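Local coordinates for protein cysteine hydrolase (PDB 6KUA) that acts as a nicotinamidase, a cysteine hydrolase of the isochorismatase family that converts nicotinamide to nicotinic acid and ammonia, at residues Val9-Asp14 against Gln29-Phe34; Glu91-Lys94 against Asn98-Phe101; Thr105-Phe110 against Thr134-Leu139; Ser144-Gly149 against Asn176-Glu181. One frame throughout, in Å; residues are numbered along the deposited sequence.

Overall arrangement
From the N terminus the four contacts run in series, with none nesting or crossing. Contact 1 joins the turn after strand 4-9 to the start of helix 32-44 and closes the helical excursion between them. Contact 2 closes the short connection from helix 84-93 into edge strand 99-104. Contact 3 brings the loop after that strand to the start of helix 137-147. Contact 4 ties the end of the same helix to the segment after helix 164-176. Contacts 1 and 3 meet at D10 and C137. Contacts 3 and 4 share helix 137-147; F110 packs on S144 and A145 there and on L148 just after it. Contact 2 touches none of these, but its strand leads into contact 3.

Contact 1: residues Val9-Asp14 against Gln29-Phe34; sequences VDYSYD and QNIEDF
The apolar part of the contact is Y11 against I31. The two side chains run antiparallel alongside each other. Ring atom CE1 of Y11 lies 3.6 Å from CG1 of I31 and 3.8 Å from its CD1. I31 presents this arm because CG1 sits between its backbone N and carbonyl carbon (chi1 74°), and the bond to its CB is directed toward residues 9-14.

The second interaction is made by the tyrosine tip. Y11 OH packs against E32, 3.2 Å from its CB, and the two side chains cross at about a right angle. The rest of E32 runs extended and leads away, and its OE1 bonds to the backbone N of K85.

The hydroxyl also has a polar partner. Y11 OH is 3.3 Å from E32 N, but the angle is too poor for a hydrogen bond. It bonds instead to the backbone O of G28, just before Q29. Y11 is the centre of an inverse gamma turn running from D10 to S12, and D10 forms a salt bridge with K104.

The chemistry is therefore that of a buried tyrosine. Its ring is packed by aliphatic carbon, and a backbone carbonyl satisfies its hydroxyl and fixes where the tip lies.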
loop_
_atom_site.group_PDB
_atom_site.type_symbol
_atom_site.label_atom_id
_atom_site.label_comp_id
_atom_site.label_asym_id
_atom_site.label_seq_id
_atom_site.Cartn_x
_atom_site.Cartn_y
_atom_site.Cartn_z
ATOM N N VAL A 9 0.224 19.690 -7.595
ATOM C CA VAL A 9 0.385 18.532 -8.472
ATOM C C VAL A 9 0.767 18.992 -9.877
ATOM O O VAL A 9 0.018 19.730 -10.532
ATOM C CB VAL A 9 -0.895 17.680 -8.497
ATOM C CG1 VAL A 9 -0.688 16.437 -9.345
ATOM C CG2 VAL A 9 -1.288 17.290 -7.072
ATOM N N ASP A 10 1.959 18.566 -10.314
ATOM C CA ASP A 10 2.411 18.606 -11.713
ATOM C C ASP A 10 2.254 19.972 -12.379
ATOM O O ASP A 10 1.859 20.075 -13.545
ATOM C CB ASP A 10 1.704 17.527 -12.531
ATOM C CG ASP A 10 2.359 16.187 -12.371
ATOM O OD1 ASP A 10 3.595 16.112 -12.560
ATOM O OD2 ASP A 10 1.654 15.214 -12.027
ATOM N N TYR A 11 2.614 21.036 -11.660
ATOM C CA TYR A 11 2.510 22.381 -12.226
ATOM C C TYR A 11 3.810 22.777 -12.929
ATOM O O TYR A 11 4.473 23.750 -12.579
ATOM C CB TYR A 11 2.140 23.389 -11.149
ATOM C CG TYR A 11 1.507 24.608 -11.756
ATOM C CD1 TYR A 11 0.211 24.555 -12.241
ATOM C CD2 TYR A 11 2.222 25.791 -11.899
ATOM C CE1 TYR A 11 -0.377 25.652 -12.820
ATOM C CE2 TYR A 11 1.648 26.902 -12.486
ATOM C CZ TYR A 11 0.348 26.824 -12.943
ATOM O OH TYR A 11 -0.246 27.916 -13.512
ATOM N N SER A 12 4.160 21.996 -13.944
ATOM C CA SER A 12 5.428 22.125 -14.645
ATOM C C SER A 12 5.253 22.819 -15.989
ATOM O O SER A 12 4.155 22.874 -16.554
ATOM C CB SER A 12 6.062 20.754 -14.871
ATOM O OG SER A 12 5.425 20.093 -15.943
ATOM N N TYR A 13 6.375 23.337 -16.498
ATOM C CA TYR A 13 6.400 23.988 -17.807
ATOM C C TYR A 13 5.829 23.080 -18.899
ATOM O O TYR A 13 5.041 23.529 -19.741
ATOM C CB TYR A 13 7.842 24.407 -18.126
ATOM C CG TYR A 13 8.061 25.162 -19.430
ATOM C CD1 TYR A 13 7.939 26.550 -19.486
ATOM C CD2 TYR A 13 8.426 24.488 -20.595
ATOM C CE1 TYR A 13 8.152 27.245 -20.672
ATOM C CE2 TYR A 13 8.643 25.174 -21.787
ATOM C CZ TYR A 13 8.504 26.552 -21.820
ATOM O OH TYR A 13 8.714 27.234 -23.002
ATOM N N ASP A 14 6.194 21.794 -18.889
ATOM C CA ASP A 14 5.746 20.884 -19.942
ATOM C C ASP A 14 4.232 20.713 -19.954
ATOM O O ASP A 14 3.652 20.458 -21.016
ATOM C CB ASP A 14 6.421 19.520 -19.790
ATOM C CG ASP A 14 7.670 19.394 -20.635
ATOM O OD1 ASP A 14 7.872 20.252 -21.526
ATOM O OD2 ASP A 14 8.453 18.444 -20.406
ATOM N N GLN A 29 -2.627 27.872 -17.136
ATOM C CA GLN A 29 -2.008 29.169 -16.898
ATOM C C GLN A 29 -2.924 30.086 -16.100
ATOM O O GLN A 29 -2.440 30.952 -15.363
ATOM C CB GLN A 29 -1.634 29.824 -18.232
ATOM C CG GLN A 29 -0.739 28.965 -19.123
ATOM C CD GLN A 29 -0.574 29.526 -20.531
ATOM O OE1 GLN A 29 -0.805 30.715 -20.777
ATOM N NE2 GLN A 29 -0.167 28.670 -21.460
ATOM N N ASN A 30 -4.241 29.909 -16.221
ATOM C CA ASN A 30 -5.179 30.775 -15.515
ATOM C C ASN A 30 -5.282 30.474 -14.024
ATOM O O ASN A 30 -5.947 31.227 -13.313
ATOM C CB ASN A 30 -6.571 30.669 -16.143
ATOM C CG ASN A 30 -6.574 31.023 -17.616
ATOM O OD1 ASN A 30 -6.219 32.137 -18.000
ATOM N ND2 ASN A 30 -6.995 30.084 -18.447
ATOM N N ILE A 31 -4.660 29.401 -13.531
ATOM C CA ILE A 31 -4.699 29.101 -12.101
ATOM C C ILE A 31 -3.417 29.520 -11.387
ATOM O O ILE A 31 -3.334 29.404 -10.153
ATOM C CB ILE A 31 -4.996 27.604 -11.864
ATOM C CG1 ILE A 31 -3.776 26.746 -12.188
ATOM C CG2 ILE A 31 -6.150 27.142 -12.723
ATOM C CD1 ILE A 31 -4.041 25.265 -12.052
ATOM N N GLU A 32 -2.426 30.023 -12.131
ATOM C CA GLU A 32 -1.129 30.398 -11.574
ATOM C C GLU A 32 -1.271 31.361 -10.397
ATOM O O GLU A 32 -0.686 31.152 -9.326
ATOM C CB GLU A 32 -0.274 31.004 -12.699
ATOM C CG GLU A 32 1.101 31.527 -12.303
ATOM C CD GLU A 32 1.840 32.159 -13.484
ATOM O OE1 GLU A 32 3.092 32.081 -13.538
ATOM O OE2 GLU A 32 1.163 32.726 -14.371
ATOM N N ASP A 33 -2.062 32.419 -10.569
ATOM C CA ASP A 33 -2.191 33.408 -9.504
ATOM C C ASP A 33 -2.807 32.797 -8.250
ATOM O O ASP A 33 -2.407 33.135 -7.130
ATOM C CB ASP A 33 -3.032 34.595 -9.983
ATOM C CG ASP A 33 -2.215 35.638 -10.736
ATOM O OD1 ASP A 33 -1.028 35.382 -11.056
ATOM O OD2 ASP A 33 -2.781 36.723 -11.014
ATOM N N PHE A 34 -3.780 31.894 -8.415
ATOM C CA PHE A 34 -4.427 31.289 -7.253
ATOM C C PHE A 34 -3.483 30.343 -6.517
ATOM O O PHE A 34 -3.476 30.295 -5.283
ATOM C CB PHE A 34 -5.691 30.553 -7.685
ATOM C CG PHE A 34 -6.486 29.990 -6.544
ATOM C CD1 PHE A 34 -6.252 28.697 -6.086
ATOM C CD2 PHE A 34 -7.466 30.751 -5.932
ATOM C CE1 PHE A 34 -6.991 28.172 -5.037
ATOM C CE2 PHE A 34 -8.210 30.237 -4.880
ATOM C CZ PHE A 34 -7.971 28.944 -4.433
#

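Contact 2: residues Glu91-Lys94 against Asn98-Phe101; sequences ETIK and NVHF
The flat group met between I93 and V99 is the peptide that links I93 to K94. Its carbonyl oxygen rests on the valine: I93 O is 3.5 Å from CG2 of V99 and 3.7 Å from its CB. No ring lies in this interface. H100 leaves the strand on the side away from residues 91-94; its ring stacks with F50 and bonds through NE2 to ND1 of H48.

The rest of the packing is aliphatic. I93 lies crosswise to V99, and CD1 of I93 comes to 3.9 Å from CG2 of V99. The valine uses both methyls. CG2 faces the isoleucine, while CG1 (anti to the backbone N, chi1 173°) reaches to 4.0 Å from CA of K94.

Polar links are few. One water donates to K94 O at 3.0 Å and makes a long, weak bond to V99 O. K94 starts out away from residues 98-101, and its NZ forms a salt bridge with E91 OE2 at 3.2 Å, approaching almost in line with the C-O bond. This ties the ends of E91 and K94 together, three residues apart.

The contact sits at the connection from helix 84-93 into strand 99-104, the outermost strand on this side of the parallel sheet within the chain. Strand 48-54 lies beside it. N98, just before strand 99-104, and H100 bond through their backbones to I49, and H100 also to F51.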
loop_
_atom_site.group_PDB
_atom_site.type_symbol
_atom_site.label_atom_id
_atom_site.label_comp_id
_atom_site.label_asym_id
_atom_site.label_seq_id
_atom_site.Cartn_x
_atom_site.Cartn_y
_atom_site.Cartn_z
ATOM N N GLU A 91 11.761 28.783 -5.858
ATOM C CA GLU A 91 13.194 29.038 -5.714
ATOM C C GLU A 91 13.519 29.783 -4.423
ATOM O O GLU A 91 14.567 29.538 -3.818
ATOM C CB GLU A 91 13.725 29.827 -6.919
ATOM C CG GLU A 91 13.549 29.142 -8.272
ATOM C CD GLU A 91 14.007 27.685 -8.280
ATOM O OE1 GLU A 91 13.339 26.852 -8.946
ATOM O OE2 GLU A 91 15.030 27.377 -7.622
ATOM N N THR A 92 12.639 30.674 -3.974
ATOM C CA THR A 92 12.910 31.454 -2.770
ATOM C C THR A 92 12.499 30.763 -1.474
ATOM O O THR A 92 12.819 31.283 -0.400
ATOM C CB THR A 92 12.206 32.818 -2.827
ATOM O OG1 THR A 92 10.883 32.698 -2.294
ATOM C CG2 THR A 92 12.133 33.341 -4.253
ATOM N N ILE A 93 11.789 29.632 -1.521
ATOM C CA ILE A 93 11.373 28.953 -0.298
ATOM C C ILE A 93 11.838 27.503 -0.234
ATOM O O ILE A 93 11.605 26.836 0.780
ATOM C CB ILE A 93 9.843 29.034 -0.082
ATOM C CG1 ILE A 93 9.068 28.376 -1.234
ATOM C CG2 ILE A 93 9.387 30.474 0.092
ATOM C CD1 ILE A 93 7.582 28.227 -0.936
ATOM N N LYS A 94 12.529 27.005 -1.258
ATOM C CA LYS A 94 12.765 25.566 -1.353
ATOM C C LYS A 94 13.660 25.011 -0.245
ATOM O O LYS A 94 13.601 23.807 0.024
ATOM C CB LYS A 94 13.355 25.219 -2.715
ATOM C CG LYS A 94 14.495 26.115 -3.152
ATOM C CD LYS A 94 15.058 25.642 -4.479
ATOM C CE LYS A 94 16.567 25.776 -4.521
ATOM N NZ LYS A 94 17.084 25.577 -5.900
ATOM N N ASN A 98 9.340 23.474 5.817
ATOM C CA ASN A 98 7.940 23.226 5.509
ATOM C C ASN A 98 7.672 23.075 4.014
ATOM O O ASN A 98 6.509 23.110 3.609
ATOM C CB ASN A 98 7.054 24.343 6.093
ATOM C CG ASN A 98 7.264 25.692 5.415
ATOM O OD1 ASN A 98 8.397 26.137 5.228
ATOM N ND2 ASN A 98 6.161 26.364 5.069
ATOM N N VAL A 99 8.710 22.891 3.195
ATOM C CA VAL A 99 8.588 22.820 1.741
ATOM C C VAL A 99 9.247 21.534 1.266
ATOM O O VAL A 99 10.401 21.261 1.612
ATOM C CB VAL A 99 9.232 24.034 1.044
ATOM C CG1 VAL A 99 9.241 23.843 -0.462
ATOM C CG2 VAL A 99 8.508 25.314 1.426
ATOM N N HIS A 100 8.524 20.750 0.470
ATOM C CA HIS A 100 9.001 19.442 0.036
ATOM C C HIS A 100 8.761 19.251 -1.450
ATOM O O HIS A 100 7.765 19.724 -2.012
ATOM C CB HIS A 100 8.318 18.301 0.785
ATOM C CG HIS A 100 8.185 18.554 2.251
ATOM N ND1 HIS A 100 9.010 17.965 3.183
ATOM C CD2 HIS A 100 7.343 19.357 2.943
ATOM C CE1 HIS A 100 8.668 18.380 4.391
ATOM N NE2 HIS A 100 7.664 19.231 4.271
ATOM N N PHE A 101 9.683 18.522 -2.066
ATOM C CA PHE A 101 9.630 18.208 -3.481
ATOM C C PHE A 101 9.734 16.701 -3.614
ATOM O O PHE A 101 10.695 16.101 -3.128
ATOM C CB PHE A 101 10.754 18.910 -4.237
ATOM C CG PHE A 101 10.544 18.954 -5.715
ATOM C CD1 PHE A 101 10.814 17.840 -6.495
ATOM C CD2 PHE A 101 10.075 20.110 -6.327
ATOM C CE1 PHE A 101 10.632 17.876 -7.877
ATOM C CE2 PHE A 101 9.884 20.159 -7.698
ATOM C CZ PHE A 101 10.173 19.039 -8.478
HETATM O O HOH W 1 12.104 21.602 -1.382
#

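Contact 3: residues Thr105-Phe110 against Thr134-Leu139; sequences TRYDSF and TDICVL
Two torsions bring Y107 and C137 together. In Y107, CG lies opposite the carbonyl carbon (chi1 -49°). In C137, SG takes the same place (chi1 -69°) and comes beside the tyrosine. The setting is the N-terminal end of helix 137-147 in the parallel-sheet fold of the isochorismatase family, with I136 at the N-cap position.

I136 makes a CH-pi contact. Its CG2 sits over one face of the Y107 ring, 3.7 Å from the centroid and 17° off the ring normal. The methyl lies towards the rim, 3.6 Å from CD1 of Y107. The cysteine comes from another direction: SG of C137 stands at the edge of the ring, 5.0 Å from the centroid, as a sulfur-aromatic contact. SG is also 3.7 Å from CB of Y107.

The tyrosine hydroxyl bonds across the assembly to S177 O of the second subunit, and H140 meets the same ring edge-to-face. K104 NZ bonds to the carbonyls of R106 and Y107, and its salt-bridge partner D10 packs on C137, a grouping consistent with the Asp-Lys-Cys catalytic triad of the family. The side chain of Y107 is about 6 Å from the zinc ion.

The loop holds its own shape beyond Y107. D108 forms an Asx turn, in which OD1 accepts from F110 N at 2.8 Å, and the donor stands above the carboxylate plane.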
loop_
_atom_site.group_PDB
_atom_site.type_symbol
_atom_site.label_atom_id
_atom_site.label_comp_id
_atom_site.label_asym_id
_atom_site.label_seq_id
_atom_site.Cartn_x
_atom_site.Cartn_y
_atom_site.Cartn_z
ATOM N N THR A 105 5.982 8.475 -9.938
ATOM C CA THR A 105 6.084 7.686 -11.159
ATOM C C THR A 105 4.733 7.403 -11.809
ATOM O O THR A 105 4.703 6.946 -12.956
ATOM C CB THR A 105 6.824 6.356 -10.890
ATOM O OG1 THR A 105 6.149 5.586 -9.877
ATOM C CG2 THR A 105 8.283 6.617 -10.446
ATOM N N ARG A 106 3.623 7.652 -11.122
ATOM C CA ARG A 106 2.287 7.518 -11.699
ATOM C C ARG A 106 1.540 8.832 -11.515
ATOM O O ARG A 106 2.055 9.785 -10.919
ATOM C CB ARG A 106 1.511 6.350 -11.067
ATOM C CG ARG A 106 2.121 4.940 -11.277
ATOM C CD ARG A 106 2.165 4.496 -12.747
ATOM N NE ARG A 106 2.771 3.166 -12.916
ATOM C CZ ARG A 106 4.058 2.946 -13.213
ATOM N NH1 ARG A 106 4.510 1.702 -13.342
ATOM N NH2 ARG A 106 4.906 3.963 -13.383
ATOM N N TYR A 107 0.312 8.887 -12.038
ATOM C CA TYR A 107 -0.520 10.072 -11.827
ATOM C C TYR A 107 -0.741 10.333 -10.338
ATOM O O TYR A 107 -0.694 11.485 -9.889
ATOM C CB TYR A 107 -1.876 9.911 -12.515
ATOM C CG TYR A 107 -1.842 9.460 -13.968
ATOM C CD1 TYR A 107 -1.202 10.212 -14.943
ATOM C CD2 TYR A 107 -2.486 8.290 -14.359
ATOM C CE1 TYR A 107 -1.184 9.794 -16.277
ATOM C CE2 TYR A 107 -2.487 7.866 -15.678
ATOM C CZ TYR A 107 -1.840 8.624 -16.631
ATOM O OH TYR A 107 -1.843 8.193 -17.938
ATOM N N ASP A 108 -1.010 9.271 -9.566
ATOM C CA ASP A 108 -1.351 9.380 -8.150
ATOM C C ASP A 108 -0.117 9.769 -7.344
ATOM O O ASP A 108 0.860 9.020 -7.289
ATOM C CB ASP A 108 -1.924 8.043 -7.674
ATOM C CG ASP A 108 -2.172 7.972 -6.160
ATOM O OD1 ASP A 108 -1.989 8.968 -5.410
ATOM O OD2 ASP A 108 -2.574 6.872 -5.716
ATOM N N SER A 109 -0.192 10.916 -6.672
ATOM C CA SER A 109 0.935 11.451 -5.911
ATOM C C SER A 109 1.341 10.563 -4.737
ATOM O O SER A 109 2.457 10.714 -4.220
ATOM C CB SER A 109 0.578 12.845 -5.393
ATOM O OG SER A 109 0.395 13.773 -6.463
ATOM N N PHE A 110 0.466 9.659 -4.292
ATOM C CA PHE A 110 0.774 8.773 -3.176
ATOM C C PHE A 110 1.386 7.442 -3.613
ATOM O O PHE A 110 1.935 6.726 -2.769
ATOM C CB PHE A 110 -0.485 8.476 -2.359
ATOM C CG PHE A 110 -1.045 9.673 -1.632
ATOM C CD1 PHE A 110 -1.854 10.594 -2.291
ATOM C CD2 PHE A 110 -0.767 9.873 -0.285
ATOM C CE1 PHE A 110 -2.391 11.699 -1.606
ATOM C CE2 PHE A 110 -1.292 10.982 0.407
ATOM C CZ PHE A 110 -2.101 11.891 -0.258
ATOM N N THR A 134 -7.332 18.233 -13.498
ATOM C CA THR A 134 -8.392 17.948 -12.535
ATOM C C THR A 134 -8.798 16.481 -12.561
ATOM O O THR A 134 -8.965 15.856 -11.512
ATOM C CB THR A 134 -9.607 18.824 -12.834
ATOM O OG1 THR A 134 -9.156 20.096 -13.301
ATOM C CG2 THR A 134 -10.468 19.008 -11.600
ATOM N N ASP A 135 -8.987 15.923 -13.752
ATOM C CA ASP A 135 -9.542 14.585 -13.882
ATOM C C ASP A 135 -8.475 13.526 -14.152
ATOM O O ASP A 135 -8.823 12.402 -14.535
ATOM C CB ASP A 135 -10.618 14.560 -14.984
ATOM C CG ASP A 135 -10.064 14.978 -16.351
ATOM O OD1 ASP A 135 -9.224 15.904 -16.402
ATOM O OD2 ASP A 135 -10.449 14.382 -17.375
ATOM N N ILE A 136 -7.188 13.845 -13.961
ATOM C CA ILE A 136 -6.143 12.820 -14.038
ATOM C C ILE A 136 -5.321 12.827 -12.744
ATOM O O ILE A 136 -5.685 12.159 -11.773
ATOM C CB ILE A 136 -5.261 13.001 -15.293
ATOM C CG1 ILE A 136 -6.159 13.245 -16.514
ATOM C CG2 ILE A 136 -4.384 11.765 -15.532
ATOM C CD1 ILE A 136 -5.449 13.387 -17.820
ATOM N N CYS A 137 -4.201 13.567 -12.712
ATOM C CA CYS A 137 -3.307 13.509 -11.550
ATOM C C CYS A 137 -3.977 14.015 -10.279
ATOM O O CYS A 137 -3.781 13.444 -9.198
ATOM C CB CYS A 137 -2.035 14.308 -11.827
ATOM S SG CYS A 137 -1.038 13.507 -13.084
ATOM N N VAL A 138 -4.736 15.103 -10.379
ATOM C CA VAL A 138 -5.478 15.597 -9.224
ATOM C C VAL A 138 -6.479 14.546 -8.748
ATOM O O VAL A 138 -6.563 14.230 -7.552
ATOM C CB VAL A 138 -6.170 16.918 -9.586
ATOM C CG1 VAL A 138 -7.067 17.366 -8.459
ATOM C CG2 VAL A 138 -5.112 17.983 -9.959
ATOM N N LEU A 139 -7.253 13.989 -9.686
ATOM C CA LEU A 139 -8.270 12.995 -9.344
ATOM C C LEU A 139 -7.644 11.771 -8.683
ATOM O O LEU A 139 -8.097 11.319 -7.625
ATOM C CB LEU A 139 -9.040 12.579 -10.610
ATOM C CG LEU A 139 -9.878 11.295 -10.494
ATOM C CD1 LEU A 139 -11.135 11.566 -9.698
ATOM C CD2 LEU A 139 -10.242 10.694 -11.876
#

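Contact 4: residues Ser144-Gly149 against Asn176-Glu181; sequences SAYNLG and NSLGAE
Y146 lies across L178 at the C-terminal end of helix 137-147, which finishes in a Schellman motif at G149. The two side chains cross at a slant. From its base outward, Y146 meets first the leucine and then the backbone. CB is 4.2 Å from CD2 of L178. CG is closer, at 3.8 Å from the same methyl, and the ring's own CD2 also lies under it. This methyl covers one face of the ring as a CH-pi contact, 4.1 Å from the centroid and 20° off the normal, and lies towards the rim on the CB side.

Further out, the backbone takes over. CD1 of Y146 is 3.5 Å from L178 O. CE1 is 3.8 Å from S177 O, CZ lies near the same oxygen, and at the tip OH is 4.0 Å from that carbonyl. With CG anti to the backbone N (chi1 167°), the ring extends from the helix towards the segment after helix 164-176, where G179 is the first residue to leave helical angles, with positive phi.

The contact thus joins the last turn of one helix to the segment that follows another. It also faces a neighbour: L178 packs on H140 of the second subunit, and Y146 packs on R106 of that subunit. Within the chain, Y146 also touches I152 of strand 151-160. The helix end closes through the backbone of the same tyrosine, with G149 N bonded to Y146 O at 2.9 Å.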
loop_
_atom_site.group_PDB
_atom_site.type_symbol
_atom_site.label_atom_id
_atom_site.label_comp_id
_atom_site.label_asym_id
_atom_site.label_seq_id
_atom_site.Cartn_x
_atom_site.Cartn_y
_atom_site.Cartn_z
ATOM N N SER A 144 -6.642 8.597 -3.612
ATOM C CA SER A 144 -5.770 8.009 -2.601
ATOM C C SER A 144 -5.856 8.760 -1.274
ATOM O O SER A 144 -5.837 8.136 -0.209
ATOM C CB SER A 144 -4.326 7.983 -3.093
ATOM O OG SER A 144 -4.118 6.792 -3.833
ATOM N N ALA A 145 -5.888 10.099 -1.321
ATOM C CA ALA A 145 -6.077 10.872 -0.102
ATOM C C ALA A 145 -7.355 10.443 0.594
ATOM O O ALA A 145 -7.379 10.258 1.819
ATOM C CB ALA A 145 -6.110 12.379 -0.411
ATOM N N TYR A 146 -8.416 10.240 -0.192
ATOM C CA TYR A 146 -9.691 9.810 0.349
ATOM C C TYR A 146 -9.569 8.449 1.019
ATOM O O TYR A 146 -9.905 8.301 2.201
ATOM C CB TYR A 146 -10.742 9.800 -0.766
ATOM C CG TYR A 146 -12.005 9.090 -0.395
ATOM C CD1 TYR A 146 -12.994 9.722 0.371
ATOM C CD2 TYR A 146 -12.221 7.779 -0.794
ATOM C CE1 TYR A 146 -14.166 9.052 0.722
ATOM C CE2 TYR A 146 -13.382 7.110 -0.443
ATOM C CZ TYR A 146 -14.345 7.747 0.307
ATOM O OH TYR A 146 -15.491 7.049 0.629
ATOM N N ASN A 147 -9.048 7.450 0.299
ATOM C CA ASN A 147 -8.900 6.115 0.888
ATOM C C ASN A 147 -8.042 6.145 2.143
ATOM O O ASN A 147 -8.309 5.416 3.100
ATOM C CB ASN A 147 -8.292 5.138 -0.122
ATOM C CG ASN A 147 -9.238 4.816 -1.272
ATOM O OD1 ASN A 147 -10.433 5.089 -1.194
ATOM N ND2 ASN A 147 -8.704 4.237 -2.341
ATOM N N LEU A 148 -6.997 6.968 2.159
ATOM C CA LEU A 148 -6.125 7.023 3.318
ATOM C C LEU A 148 -6.735 7.834 4.473
ATOM O O LEU A 148 -6.101 7.983 5.518
ATOM C CB LEU A 148 -4.760 7.579 2.894
ATOM C CG LEU A 148 -3.958 6.657 1.949
ATOM C CD1 LEU A 148 -2.911 7.430 1.196
ATOM C CD2 LEU A 148 -3.308 5.489 2.707
ATOM N N GLY A 149 -7.947 8.344 4.315
ATOM C CA GLY A 149 -8.640 8.964 5.429
ATOM C C GLY A 149 -8.306 10.418 5.671
ATOM O O GLY A 149 -8.540 10.909 6.769
ATOM N N ASN A 176 -19.211 14.771 -4.277
ATOM C CA ASN A 176 -20.293 13.830 -4.009
ATOM C C ASN A 176 -19.807 12.443 -3.593
ATOM O O ASN A 176 -20.493 11.765 -2.825
ATOM C CB ASN A 176 -21.210 13.714 -5.246
ATOM C CG ASN A 176 -21.730 15.085 -5.724
ATOM O OD1 ASN A 176 -22.088 15.924 -4.915
ATOM N ND2 ASN A 176 -21.746 15.308 -7.029
ATOM N N SER A 177 -18.655 11.988 -4.082
ATOM C CA SER A 177 -18.123 10.689 -3.676
ATOM C C SER A 177 -17.005 10.767 -2.646
ATOM O O SER A 177 -16.870 9.842 -1.834
ATOM C CB SER A 177 -17.615 9.915 -4.899
ATOM O OG SER A 177 -18.663 9.698 -5.818
ATOM N N LEU A 178 -16.173 11.811 -2.683
ATOM C CA LEU A 178 -15.023 11.874 -1.791
ATOM C C LEU A 178 -15.256 12.762 -0.575
ATOM O O LEU A 178 -14.341 12.916 0.238
ATOM C CB LEU A 178 -13.771 12.346 -2.542
ATOM C CG LEU A 178 -13.423 11.617 -3.850
ATOM C CD1 LEU A 178 -11.991 11.916 -4.256
ATOM C CD2 LEU A 178 -13.643 10.114 -3.720
ATOM N N GLY A 179 -16.443 13.344 -0.430
ATOM C CA GLY A 179 -16.723 14.195 0.718
ATOM C C GLY A 179 -15.783 15.377 0.825
ATOM O O GLY A 179 -15.425 15.782 1.934
ATOM N N ALA A 180 -15.368 15.936 -0.300
ATOM C CA ALA A 180 -14.368 16.992 -0.304
ATOM C C ALA A 180 -15.046 18.350 -0.342
ATOM O O ALA A 180 -16.086 18.523 -0.985
ATOM C CB ALA A 180 -13.415 16.863 -1.500
ATOM N N GLU A 181 -14.456 19.310 0.355
ATOM C CA GLU A 181 -14.846 20.704 0.188
ATOM C C GLU A 181 -14.350 21.209 -1.171
ATOM O O GLU A 181 -13.144 21.201 -1.454
ATOM C CB GLU A 181 -14.282 21.544 1.335
ATOM C CG GLU A 181 -14.444 23.043 1.148
ATOM C CD GLU A 181 -13.603 23.851 2.129
ATOM O OE1 GLU A 181 -13.591 25.097 2.021
ATOM O OE2 GLU A 181 -12.951 23.240 3.007
#